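Local coordinates for protein trehalose monomycolate exporter MmpL3 (Mycobacterium tuberculosis, PDB 7NVH) that probably exports trehalose monomycolate across the inner membrane of Mycobacterium tuberculosis, as a transporter of the RND superfamily supplying mycolic acids to the cell envelope, at residues Q59-D64 against S507-Q512; I69-Q74 against V130-K135; G596-I601 against M704-L709; W604-G609 against M696-F701. One frame throughout, in Å; residues are numbered along the deposited sequence.

Contact 1: residues Q59-D64 against S507-Q512; sequences QVYGRD and SVRVLQ
Tyr61, in the last turn of helix 49-61, lays its ring against Val510 of strand 508-514. This is the tight side of the contact: Val510 CG1 stands over one ring face, 3.7 Å from the centroid of Tyr61 and 19° off the normal, a CH-pi contact. CG1 reaches the ring because it lies between the backbone N and the carbonyl carbon (chi1 61°). Tyr498 stacks with the same ring. At the ring edge, Tyr61 CE1 is 3.8 Å from the carbonyl O of Val508. One residue earlier in the helix, Val60 CG2 packs on Val508 CB at 3.9 Å.

The looser side is that of Arg509, which is partly exposed. Its CD brushes Tyr61 OH at 3.6 Å, and its bent chain carries NE to a salt bridge with Glu495. At Gly62 the chain turns out of the helix with positive phi and departs from the strand.

The helix of the first MMPL half thus docks on a periplasmic sheet in the second, consistent with the intertwined periplasmic domains of MmpL3-type RND transporters. Between the two segments the fit is apolar, without a hydrogen bond; directional bonds at this helix end go to Ala499 and Ser503 instead.

Contact 2: residues I69-Q74 against V130-K135; sequences IVAIFQ and VSIPLK
Backbone bonds pair Ala71 with Val130 and carry the pairing on from Ile69 to Ile132. Ala71 N gives its hydrogen to Val130 O at 3.1 Å; the return bond, Val130 N to Ala71 O, is weak at 3.3 Å. Beyond them Ile132 N reaches Ile69 O at 2.9 Å.

CA-H...O contacts fill the intervals. Val70 and Ser131 form a non-hydrogen-bonded pair, with Val70 CA 3.3 Å from Val130 O and Ser131 CA equally close to Ile69 O.

These are the two central strands, 70-74 and 127-131, of a four-stranded antiparallel sheet. Strand 162-164 continues it beside the first and strand 109-110 beside the second. The 2-3-1-4 strand order recurs in the sheet of the second MMPL half, in keeping with the duplicated periplasmic domains of RND transporters.

Apolar side chains supply the rest. Ile69 crosses Leu134 at about a right angle, CD1 of Ile69 lying 3.7 Å from CD1 of Leu134, and Tyr146 of helix 139-147 touches both. Ile69 CB also meets Ile132 CB at 4.0 Å. On the face carrying Ala71 and Val130, Val130 CG2 approaches the edge of the Phe73 ring in its plane, 3.9 Å from Phe73 CE1. With CG beside the backbone N (chi1 -69°), the Phe73 ring swings back along the strand to Val130, and helix 84-94 packs on this ring through Trp86, Val90 and Leu94. The opposite face bears Val70, whose side chain is about 4 Å from a bound lauryl maltose neopentyl glycol molecule.

Contact 3: residues G596-I601 against M704-L709; sequences GSTMGI and MAALLL
No aromatic ring, carboxamide or guanidinium takes part where Thr598 meets Ala706, and the contact has no stacked face or ring edge: it is made by small and branched side chains. It is a helix-helix crossing in the transmembrane bundle of the second MMPL half. Helices 582-607 and 694-726 run in roughly opposing directions, 136° apart locally, and their axes come within 9.0 Å.

Thr598 and Ala706 mark the nearest backbone approach, with CA of Thr598 5.6 Å from CA of Ala706. Two short side chains at this point permit that closeness. Thr598 OG1 lies 3.3 Å from Ala706 CA, but it makes no hydrogen bond across the gap. Its chi1 of -66° sets OG1 beside the backbone N, and the hydroxyl bonds back to the carbonyl of Thr594 in its own helix, meeting its polar need without the partner helix. Ala706 also touches Val634 of helix 624-654.

Flanking this point, Ile601 packs on two residues one turn apart. Its CG2 is 4.4 Å from Ala705 CB, and its CD1 is as far from Leu709 CD1, a looser, purely apolar fit. Ser597 turns its OG to the carbonyls of Met407 and Leu593, so that only its methylene faces the partner helix: Ser597 CB lies 3.8 Å from Leu709 CD1.

Contact 4: residues W604-G609 against M696-F701; sequences WIFVDG and MKYLAF
An aromatic cluster of Phe606, Tyr698 and Phe701 joins two transmembrane helices of the RND-type bundle, the last turn of helix 582-607 and the beginning of helix 694-726, at their periplasmic end. Phe606 is sandwiched: one face takes Ile605 CG2 from its own helix, toward the rim, while the opposite face takes Tyr698 CB over its centre. That methylene is 3.4 Å from the centroid of Phe606, only 7° off the normal, a CH-pi contact.

Tyr698 also turns its ring edge to the same aromatic face in a T-shaped pair, centroids of Phe606 and Tyr698 5.7 Å apart and planes at 73°. With CG between the backbone N and the carbonyl carbon (chi1 60°), the Tyr698 ring comes round to this face, and Tyr698 OH goes on to bond Thr623 N. Phe606 in turn presents its own edge to the face of Phe701, an offset edge-to-face pair. Phe617 stacks on Phe606 from outside the two segments.

Lys697 contributes its CB near Phe606, but its chain leads away and NZ bonds the carbonyls of Leu615 and Ser691. Next to Phe606 in the same helix, Ile605 crosses Phe701 at about a right angle, its CD1 3.4 Å from Phe701 CE2.

How the contacts relate
Contacts 1 and 2 lie in the periplasmic part, 3 and 4 in the transmembrane bundle, where both hold helices 582-607 and 694-726. Contacts 3 and 4 have centres about 11 Å apart and touch through Ile601 CG2 and Phe701 CE2, 4.0 Å apart. Their chemistry shifts along this helix pair, from small aliphatic packing at contact 3, which is only partly buried, to the buried aromatic cluster of contact 4. Contact 2 is wholly buried and contact 1 nearly so, yet both sit farther from the chain's centre. Only contact 2 is held by hydrogen bonds between its segments; contact 1 joins the two MMPL halves, whereas the others each stay within one.

Contact 1: residues Q59-D64 against S507-Q512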
loop_
_atom_site.group_PDB
_atom_site.type_symbol
_atom_site.label_atom_id
_atom_site.label_comp_id
_atom_site.label_asym_id
_atom_site.label_seq_id
_atom_site.Cartn_x
_atom_site.Cartn_y
_atom_site.Cartn_z
ATOM N N GLN A 59 -20.971 17.446 12.168
ATOM C CA GLN A 59 -22.381 17.702 11.896
ATOM C C GLN A 59 -22.913 18.846 12.748
ATOM O O GLN A 59 -23.579 19.755 12.241
ATOM C CB GLN A 59 -23.198 16.435 12.143
ATOM C CG GLN A 59 -23.165 15.435 11.007
ATOM C CD GLN A 59 -23.848 14.136 11.370
ATOM O OE1 GLN A 59 -24.422 14.005 12.450
ATOM N NE2 GLN A 59 -23.792 13.166 10.468
ATOM N N VAL A 60 -22.634 18.817 14.047
ATOM C CA VAL A 60 -23.263 19.759 14.966
ATOM C C VAL A 60 -22.491 21.067 15.051
ATOM O O VAL A 60 -23.086 22.145 15.029
ATOM C CB VAL A 60 -23.420 19.110 16.353
ATOM C CG1 VAL A 60 -23.955 20.120 17.347
ATOM C CG2 VAL A 60 -24.334 17.906 16.267
ATOM N N TYR A 61 -21.168 21.000 15.150
ATOM C CA TYR A 61 -20.353 22.181 15.385
ATOM C C TYR A 61 -19.735 22.748 14.117
ATOM O O TYR A 61 -19.033 23.760 14.187
ATOM C CB TYR A 61 -19.253 21.859 16.396
ATOM C CG TYR A 61 -19.670 22.085 17.825
ATOM C CD1 TYR A 61 -20.490 21.184 18.477
ATOM C CD2 TYR A 61 -19.248 23.203 18.519
ATOM C CE1 TYR A 61 -20.876 21.388 19.780
ATOM C CE2 TYR A 61 -19.627 23.416 19.821
ATOM C CZ TYR A 61 -20.440 22.506 20.447
ATOM O OH TYR A 61 -20.818 22.721 21.749
ATOM N N GLY A 62 -19.976 22.135 12.965
ATOM C CA GLY A 62 -19.420 22.639 11.729
ATOM C C GLY A 62 -17.976 22.237 11.524
ATOM O O GLY A 62 -17.227 22.069 12.488
ATOM N N ARG A 63 -17.576 22.080 10.267
ATOM C CA ARG A 63 -16.220 21.662 9.957
ATOM C C ARG A 63 -15.223 22.756 10.318
ATOM O O ARG A 63 -15.498 23.950 10.179
ATOM C CB ARG A 63 -16.107 21.312 8.476
ATOM C CG ARG A 63 -14.807 20.652 8.084
ATOM C CD ARG A 63 -14.812 20.294 6.614
ATOM N NE ARG A 63 -15.589 19.088 6.357
ATOM C CZ ARG A 63 -15.077 17.863 6.357
ATOM N NH1 ARG A 63 -13.787 17.685 6.601
ATOM N NH2 ARG A 63 -15.854 16.818 6.115
ATOM N N ASP A 64 -14.049 22.338 10.788
ATOM C CA ASP A 64 -12.997 23.266 11.201
ATOM C C ASP A 64 -12.212 23.691 9.968
ATOM O O ASP A 64 -11.214 23.074 9.596
ATOM C CB ASP A 64 -12.094 22.628 12.245
ATOM C CG ASP A 64 -11.256 23.645 12.986
ATOM O OD1 ASP A 64 -11.816 24.673 13.418
ATOM O OD2 ASP A 64 -10.037 23.419 13.133
ATOM N N SER A 507 -28.641 18.989 21.749
ATOM C CA SER A 507 -28.457 17.736 22.465
ATOM C C SER A 507 -27.052 17.174 22.328
ATOM O O SER A 507 -26.765 16.124 22.908
ATOM C CB SER A 507 -29.465 16.695 21.978
ATOM O OG SER A 507 -29.028 16.094 20.774
ATOM N N VAL A 508 -26.173 17.828 21.574
ATOM C CA VAL A 508 -24.787 17.397 21.434
ATOM C C VAL A 508 -23.889 18.589 21.716
ATOM O O VAL A 508 -24.021 19.636 21.071
ATOM C CB VAL A 508 -24.492 16.827 20.039
ATOM C CG1 VAL A 508 -23.112 16.208 20.012
ATOM C CG2 VAL A 508 -25.538 15.805 19.647
ATOM N N ARG A 509 -22.981 18.434 22.675
ATOM C CA ARG A 509 -21.942 19.413 22.950
ATOM C C ARG A 509 -20.611 18.689 23.041
ATOM O O ARG A 509 -20.538 17.581 23.575
ATOM C CB ARG A 509 -22.213 20.180 24.244
ATOM C CG ARG A 509 -23.608 20.753 24.337
ATOM C CD ARG A 509 -23.610 22.236 24.037
ATOM N NE ARG A 509 -23.165 23.027 25.176
ATOM C CZ ARG A 509 -23.958 23.417 26.166
ATOM N NH1 ARG A 509 -25.240 23.081 26.162
ATOM N NH2 ARG A 509 -23.471 24.138 27.163
ATOM N N VAL A 510 -19.562 19.309 22.515
ATOM C CA VAL A 510 -18.242 18.696 22.461
ATOM C C VAL A 510 -17.219 19.636 23.083
ATOM O O VAL A 510 -17.210 20.838 22.793
ATOM C CB VAL A 510 -17.857 18.307 21.019
ATOM C CG1 VAL A 510 -17.819 19.511 20.127
ATOM C CG2 VAL A 510 -16.509 17.620 21.000
ATOM N N LEU A 511 -16.391 19.093 23.970
ATOM C CA LEU A 511 -15.259 19.778 24.575
ATOM C C LEU A 511 -13.974 19.217 23.984
ATOM O O LEU A 511 -13.974 18.163 23.350
ATOM C CB LEU A 511 -15.263 19.602 26.095
ATOM C CG LEU A 511 -16.598 19.773 26.817
ATOM C CD1 LEU A 511 -16.425 19.529 28.301
ATOM C CD2 LEU A 511 -17.175 21.148 26.570
ATOM N N GLN A 512 -12.865 19.925 24.193
ATOM C CA GLN A 512 -11.607 19.454 23.629
ATOM C C GLN A 512 -10.419 20.079 24.345
ATOM O O GLN A 512 -10.452 21.256 24.708
ATOM C CB GLN A 512 -11.530 19.758 22.129
ATOM C CG GLN A 512 -11.752 21.210 21.773
ATOM C CD GLN A 512 -11.895 21.423 20.284
ATOM O OE1 GLN A 512 -11.910 20.467 19.510
ATOM N NE2 GLN A 512 -11.993 22.678 19.871
#

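Contact 2: residues I69-Q74 against V130-K135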
loop_
_atom_site.group_PDB
_atom_site.type_symbol
_atom_site.label_atom_id
_atom_site.label_comp_id
_atom_site.label_asym_id
_atom_site.label_seq_id
_atom_site.Cartn_x
_atom_site.Cartn_y
_atom_site.Cartn_z
ATOM N N ILE A 69 -5.558 26.277 4.750
ATOM C CA ILE A 69 -4.452 26.993 4.129
ATOM C C ILE A 69 -3.976 28.064 5.095
ATOM O O ILE A 69 -4.785 28.840 5.611
ATOM C CB ILE A 69 -4.852 27.643 2.790
ATOM C CG1 ILE A 69 -5.370 26.602 1.802
ATOM C CG2 ILE A 69 -3.680 28.392 2.191
ATOM C CD1 ILE A 69 -5.920 27.205 0.539
ATOM N N VAL A 70 -2.672 28.106 5.344
ATOM C CA VAL A 70 -2.034 29.236 6.003
ATOM C C VAL A 70 -0.934 29.744 5.083
ATOM O O VAL A 70 -0.093 28.967 4.621
ATOM C CB VAL A 70 -1.490 28.868 7.397
ATOM C CG1 VAL A 70 -2.638 28.566 8.339
ATOM C CG2 VAL A 70 -0.562 27.678 7.327
ATOM N N ALA A 71 -0.966 31.036 4.789
ATOM C CA ALA A 71 -0.048 31.655 3.841
ATOM C C ALA A 71 0.841 32.622 4.606
ATOM O O ALA A 71 0.363 33.639 5.115
ATOM C CB ALA A 71 -0.813 32.366 2.729
ATOM N N ILE A 72 2.130 32.315 4.669
ATOM C CA ILE A 72 3.071 33.062 5.491
ATOM C C ILE A 72 3.649 34.199 4.662
ATOM O O ILE A 72 4.272 33.967 3.622
ATOM C CB ILE A 72 4.185 32.152 6.019
ATOM C CG1 ILE A 72 3.604 31.073 6.926
ATOM C CG2 ILE A 72 5.201 32.965 6.782
ATOM C CD1 ILE A 72 4.594 29.997 7.270
ATOM N N PHE A 73 3.454 35.426 5.126
ATOM C CA PHE A 73 3.942 36.610 4.437
ATOM C C PHE A 73 5.153 37.176 5.164
ATOM O O PHE A 73 5.221 37.145 6.395
ATOM C CB PHE A 73 2.840 37.662 4.334
ATOM C CG PHE A 73 1.730 37.274 3.408
ATOM C CD1 PHE A 73 0.586 36.674 3.894
ATOM C CD2 PHE A 73 1.838 37.496 2.050
ATOM C CE1 PHE A 73 -0.432 36.311 3.043
ATOM C CE2 PHE A 73 0.823 37.134 1.196
ATOM C CZ PHE A 73 -0.313 36.540 1.693
ATOM N N GLN A 74 6.110 37.687 4.397
ATOM C CA GLN A 74 7.375 38.165 4.928
ATOM C C GLN A 74 7.536 39.649 4.632
ATOM O O GLN A 74 7.096 40.142 3.591
ATOM C CB GLN A 74 8.545 37.366 4.337
ATOM C CG GLN A 74 9.922 37.924 4.647
ATOM C CD GLN A 74 11.001 36.866 4.601
ATOM O OE1 GLN A 74 10.777 35.753 4.126
ATOM N NE2 GLN A 74 12.183 37.206 5.099
ATOM N N VAL A 130 -2.103 34.377 7.198
ATOM C CA VAL A 130 -3.554 34.441 7.173
ATOM C C VAL A 130 -4.077 33.049 6.870
ATOM O O VAL A 130 -3.417 32.249 6.200
ATOM C CB VAL A 130 -4.080 35.458 6.138
ATOM C CG1 VAL A 130 -3.572 36.847 6.460
ATOM C CG2 VAL A 130 -3.664 35.052 4.741
ATOM N N SER A 131 -5.264 32.754 7.379
ATOM C CA SER A 131 -5.895 31.457 7.189
ATOM C C SER A 131 -6.980 31.593 6.134
ATOM O O SER A 131 -7.878 32.427 6.273
ATOM C CB SER A 131 -6.480 30.940 8.501
ATOM O OG SER A 131 -7.058 29.660 8.325
ATOM N N ILE A 132 -6.898 30.778 5.088
ATOM C CA ILE A 132 -7.894 30.804 4.021
ATOM C C ILE A 132 -8.777 29.568 4.138
ATOM O O ILE A 132 -8.340 28.460 3.796
ATOM C CB ILE A 132 -7.238 30.882 2.633
ATOM C CG1 ILE A 132 -6.500 32.208 2.446
ATOM C CG2 ILE A 132 -8.277 30.718 1.543
ATOM C CD1 ILE A 132 -5.043 32.163 2.829
ATOM N N PRO A 133 -10.004 29.697 4.631
ATOM C CA PRO A 133 -10.935 28.569 4.582
ATOM C C PRO A 133 -11.339 28.256 3.152
ATOM O O PRO A 133 -11.399 29.136 2.292
ATOM C CB PRO A 133 -12.131 29.064 5.402
ATOM C CG PRO A 133 -11.574 30.153 6.255
ATOM C CD PRO A 133 -10.554 30.821 5.400
ATOM N N LEU A 134 -11.625 26.983 2.906
ATOM C CA LEU A 134 -12.000 26.507 1.584
ATOM C C LEU A 134 -13.398 25.910 1.626
ATOM O O LEU A 134 -13.735 25.159 2.545
ATOM C CB LEU A 134 -11.012 25.463 1.074
ATOM C CG LEU A 134 -9.637 25.972 0.659
ATOM C CD1 LEU A 134 -8.717 24.802 0.420
ATOM C CD2 LEU A 134 -9.738 26.830 -0.582
ATOM N N LYS A 135 -14.205 26.242 0.624
ATOM C CA LYS A 135 -15.539 25.675 0.524
ATOM C C LYS A 135 -15.464 24.193 0.180
ATOM O O LYS A 135 -14.527 23.729 -0.475
ATOM C CB LYS A 135 -16.356 26.415 -0.532
ATOM C CG LYS A 135 -17.099 27.619 0.002
ATOM C CD LYS A 135 -17.900 28.293 -1.089
ATOM C CE LYS A 135 -18.439 29.630 -0.623
ATOM N NZ LYS A 135 -17.757 30.765 -1.299
#

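Contact 3: residues G596-I601 against M704-L709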
loop_
_atom_site.group_PDB
_atom_site.type_symbol
_atom_site.label_atom_id
_atom_site.label_comp_id
_atom_site.label_asym_id
_atom_site.label_seq_id
_atom_site.Cartn_x
_atom_site.Cartn_y
_atom_site.Cartn_z
ATOM N N GLY A 596 8.908 -12.434 8.325
ATOM C CA GLY A 596 9.504 -11.928 9.550
ATOM C C GLY A 596 10.799 -11.183 9.300
ATOM O O GLY A 596 11.020 -10.100 9.849
ATOM N N SER A 597 11.669 -11.745 8.458
ATOM C CA SER A 597 12.929 -11.076 8.153
ATOM C C SER A 597 12.700 -9.765 7.412
ATOM O O SER A 597 13.390 -8.771 7.668
ATOM C CB SER A 597 13.830 -12.001 7.342
ATOM O OG SER A 597 14.027 -13.221 8.027
ATOM N N THR A 598 11.739 -9.744 6.486
ATOM C CA THR A 598 11.437 -8.516 5.761
ATOM C C THR A 598 10.928 -7.434 6.700
ATOM O O THR A 598 11.337 -6.273 6.599
ATOM C CB THR A 598 10.413 -8.797 4.664
ATOM O OG1 THR A 598 10.995 -9.656 3.678
ATOM C CG2 THR A 598 9.971 -7.504 4.004
ATOM N N MET A 599 10.036 -7.794 7.625
ATOM C CA MET A 599 9.534 -6.807 8.576
ATOM C C MET A 599 10.642 -6.321 9.499
ATOM O O MET A 599 10.696 -5.133 9.838
ATOM C CB MET A 599 8.374 -7.390 9.379
ATOM C CG MET A 599 7.036 -7.299 8.668
ATOM S SD MET A 599 5.635 -7.650 9.747
ATOM C CE MET A 599 6.226 -9.096 10.623
ATOM N N GLY A 600 11.542 -7.216 9.908
ATOM C CA GLY A 600 12.668 -6.790 10.721
ATOM C C GLY A 600 13.575 -5.813 9.999
ATOM O O GLY A 600 14.001 -4.807 10.570
ATOM N N ILE A 601 13.875 -6.090 8.728
ATOM C CA ILE A 601 14.710 -5.184 7.943
ATOM C C ILE A 601 14.013 -3.843 7.756
ATOM O O ILE A 601 14.635 -2.778 7.875
ATOM C CB ILE A 601 15.073 -5.829 6.593
ATOM C CG1 ILE A 601 16.233 -6.809 6.766
ATOM C CG2 ILE A 601 15.423 -4.771 5.564
ATOM C CD1 ILE A 601 16.340 -7.822 5.652
ATOM N N MET A 704 11.114 -5.433 -2.190
ATOM C CA MET A 704 12.457 -5.714 -2.688
ATOM C C MET A 704 13.209 -6.647 -1.753
ATOM O O MET A 704 13.861 -7.593 -2.201
ATOM C CB MET A 704 13.245 -4.419 -2.873
ATOM C CG MET A 704 13.089 -3.779 -4.228
ATOM S SD MET A 704 13.942 -2.198 -4.306
ATOM C CE MET A 704 15.531 -2.632 -3.607
ATOM N N ALA A 705 13.144 -6.388 -0.447
ATOM C CA ALA A 705 13.833 -7.247 0.507
ATOM C C ALA A 705 13.256 -8.653 0.494
ATOM O O ALA A 705 14.006 -9.638 0.524
ATOM C CB ALA A 705 13.754 -6.646 1.910
ATOM N N ALA A 706 11.927 -8.771 0.432
ATOM C CA ALA A 706 11.301 -10.085 0.433
ATOM C C ALA A 706 11.741 -10.901 -0.772
ATOM O O ALA A 706 12.121 -12.068 -0.637
ATOM C CB ALA A 706 9.780 -9.944 0.460
ATOM N N LEU A 707 11.725 -10.296 -1.962
ATOM C CA LEU A 707 12.113 -11.065 -3.141
ATOM C C LEU A 707 13.616 -11.289 -3.216
ATOM O O LEU A 707 14.051 -12.344 -3.686
ATOM C CB LEU A 707 11.598 -10.415 -4.423
ATOM C CG LEU A 707 10.110 -10.661 -4.692
ATOM C CD1 LEU A 707 9.185 -9.904 -3.757
ATOM C CD2 LEU A 707 9.779 -10.377 -6.140
ATOM N N LEU A 708 14.426 -10.338 -2.750
ATOM C CA LEU A 708 15.863 -10.570 -2.695
ATOM C C LEU A 708 16.171 -11.778 -1.824
ATOM O O LEU A 708 16.930 -12.666 -2.223
ATOM C CB LEU A 708 16.578 -9.318 -2.181
ATOM C CG LEU A 708 18.109 -9.264 -2.104
ATOM C CD1 LEU A 708 18.566 -7.819 -2.162
ATOM C CD2 LEU A 708 18.653 -9.917 -0.840
ATOM N N LEU A 709 15.558 -11.847 -0.641
ATOM C CA LEU A 709 15.755 -13.013 0.211
ATOM C C LEU A 709 15.221 -14.259 -0.481
ATOM O O LEU A 709 15.947 -15.243 -0.652
ATOM C CB LEU A 709 15.056 -12.805 1.553
ATOM C CG LEU A 709 15.772 -11.888 2.542
ATOM C CD1 LEU A 709 14.834 -11.490 3.667
ATOM C CD2 LEU A 709 17.014 -12.566 3.091
#

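Contact 4: residues W604-G609 against M696-F701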
loop_
_atom_site.group_PDB
_atom_site.type_symbol
_atom_site.label_atom_id
_atom_site.label_comp_id
_atom_site.label_asym_id
_atom_site.label_seq_id
_atom_site.Cartn_x
_atom_site.Cartn_y
_atom_site.Cartn_z
ATOM N N TRP A 604 14.287 -1.926 10.966
ATOM C CA TRP A 604 15.648 -1.460 11.201
ATOM C C TRP A 604 16.009 -0.285 10.307
ATOM O O TRP A 604 16.801 0.573 10.704
ATOM C CB TRP A 604 16.638 -2.603 10.987
ATOM C CG TRP A 604 18.050 -2.238 11.299
ATOM C CD1 TRP A 604 18.607 -2.101 12.534
ATOM C CD2 TRP A 604 19.093 -1.971 10.357
ATOM N NE1 TRP A 604 19.932 -1.762 12.421
ATOM C CE2 TRP A 604 20.254 -1.676 11.092
ATOM C CE3 TRP A 604 19.156 -1.953 8.961
ATOM C CZ2 TRP A 604 21.464 -1.366 10.481
ATOM C CZ3 TRP A 604 20.357 -1.643 8.356
ATOM C CH2 TRP A 604 21.495 -1.354 9.115
ATOM N N ILE A 605 15.446 -0.226 9.107
ATOM C CA ILE A 605 15.818 0.838 8.180
ATOM C C ILE A 605 14.944 2.074 8.355
ATOM O O ILE A 605 15.454 3.196 8.391
ATOM C CB ILE A 605 15.776 0.311 6.736
ATOM C CG1 ILE A 605 16.965 -0.618 6.499
ATOM C CG2 ILE A 605 15.798 1.455 5.744
ATOM C CD1 ILE A 605 16.967 -1.278 5.161
ATOM N N PHE A 606 13.629 1.910 8.482
ATOM C CA PHE A 606 12.715 3.044 8.483
ATOM C C PHE A 606 12.347 3.533 9.876
ATOM O O PHE A 606 12.177 4.738 10.069
ATOM C CB PHE A 606 11.445 2.683 7.708
ATOM C CG PHE A 606 11.678 2.503 6.240
ATOM C CD1 PHE A 606 11.610 3.581 5.380
ATOM C CD2 PHE A 606 11.995 1.262 5.725
ATOM C CE1 PHE A 606 11.838 3.421 4.033
ATOM C CE2 PHE A 606 12.225 1.098 4.379
ATOM C CZ PHE A 606 12.148 2.179 3.532
ATOM N N VAL A 607 12.216 2.645 10.856
ATOM C CA VAL A 607 11.902 3.074 12.214
ATOM C C VAL A 607 13.165 3.423 12.984
ATOM O O VAL A 607 13.273 4.508 13.560
ATOM C CB VAL A 607 11.082 1.991 12.941
ATOM C CG1 VAL A 607 10.862 2.386 14.388
ATOM C CG2 VAL A 607 9.758 1.773 12.241
ATOM N N ASP A 608 14.141 2.515 13.008
ATOM C CA ASP A 608 15.401 2.806 13.677
ATOM C C ASP A 608 16.200 3.876 12.949
ATOM O O ASP A 608 17.095 4.479 13.548
ATOM C CB ASP A 608 16.228 1.530 13.826
ATOM C CG ASP A 608 15.690 0.609 14.908
ATOM O OD1 ASP A 608 15.017 1.108 15.833
ATOM O OD2 ASP A 608 15.938 -0.611 14.836
ATOM N N GLY A 609 15.900 4.121 11.678
ATOM C CA GLY A 609 16.447 5.265 10.982
ATOM C C GLY A 609 17.813 5.090 10.365
ATOM O O GLY A 609 18.582 6.056 10.315
ATOM N N MET A 696 5.028 4.599 0.416
ATOM C CA MET A 696 5.349 3.811 -0.763
ATOM C C MET A 696 6.805 3.381 -0.747
ATOM O O MET A 696 7.131 2.295 -1.236
ATOM C CB MET A 696 5.041 4.600 -2.033
ATOM C CG MET A 696 3.697 4.271 -2.648
ATOM S SD MET A 696 3.544 2.572 -3.225
ATOM C CE MET A 696 4.995 2.415 -4.251
ATOM N N LYS A 697 7.688 4.208 -0.182
ATOM C CA LYS A 697 9.095 3.836 -0.098
ATOM C C LYS A 697 9.274 2.537 0.669
ATOM O O LYS A 697 9.922 1.607 0.182
ATOM C CB LYS A 697 9.913 4.950 0.552
ATOM C CG LYS A 697 10.066 6.191 -0.293
ATOM C CD LYS A 697 10.936 7.209 0.407
ATOM C CE LYS A 697 12.400 6.850 0.283
ATOM N NZ LYS A 697 13.087 7.708 -0.716
ATOM N N TYR A 698 8.693 2.438 1.866
ATOM C CA TYR A 698 8.912 1.213 2.620
ATOM C C TYR A 698 8.025 0.067 2.157
ATOM O O TYR A 698 8.415 -1.087 2.335
ATOM C CB TYR A 698 8.774 1.440 4.134
ATOM C CG TYR A 698 7.462 1.948 4.682
ATOM C CD1 TYR A 698 6.318 1.171 4.655
ATOM C CD2 TYR A 698 7.394 3.186 5.305
ATOM C CE1 TYR A 698 5.134 1.634 5.187
ATOM C CE2 TYR A 698 6.214 3.658 5.836
ATOM C CZ TYR A 698 5.086 2.879 5.775
ATOM O OH TYR A 698 3.907 3.344 6.306
ATOM N N LEU A 699 6.893 0.338 1.504
ATOM C CA LEU A 699 6.178 -0.751 0.838
ATOM C C LEU A 699 7.044 -1.390 -0.246
ATOM O O LEU A 699 7.251 -2.613 -0.264
ATOM C CB LEU A 699 4.869 -0.230 0.247
ATOM C CG LEU A 699 4.078 -1.183 -0.651
ATOM C CD1 LEU A 699 3.566 -2.372 0.132
ATOM C CD2 LEU A 699 2.929 -0.451 -1.315
ATOM N N ALA A 700 7.581 -0.566 -1.147
ATOM C CA ALA A 700 8.411 -1.080 -2.228
ATOM C C ALA A 700 9.692 -1.704 -1.696
ATOM O O ALA A 700 10.173 -2.702 -2.240
ATOM C CB ALA A 700 8.728 0.037 -3.219
ATOM N N PHE A 701 10.264 -1.134 -0.636
ATOM C CA PHE A 701 11.492 -1.698 -0.096
ATOM C C PHE A 701 11.231 -3.020 0.610
ATOM O O PHE A 701 12.076 -3.918 0.564
ATOM C CB PHE A 701 12.163 -0.702 0.847
ATOM C CG PHE A 701 13.577 -1.058 1.188
ATOM C CD1 PHE A 701 14.626 -0.430 0.545
ATOM C CD2 PHE A 701 13.863 -2.014 2.143
ATOM C CE1 PHE A 701 15.930 -0.749 0.843
ATOM C CE2 PHE A 701 15.162 -2.341 2.442
ATOM C CZ PHE A 701 16.200 -1.706 1.793
#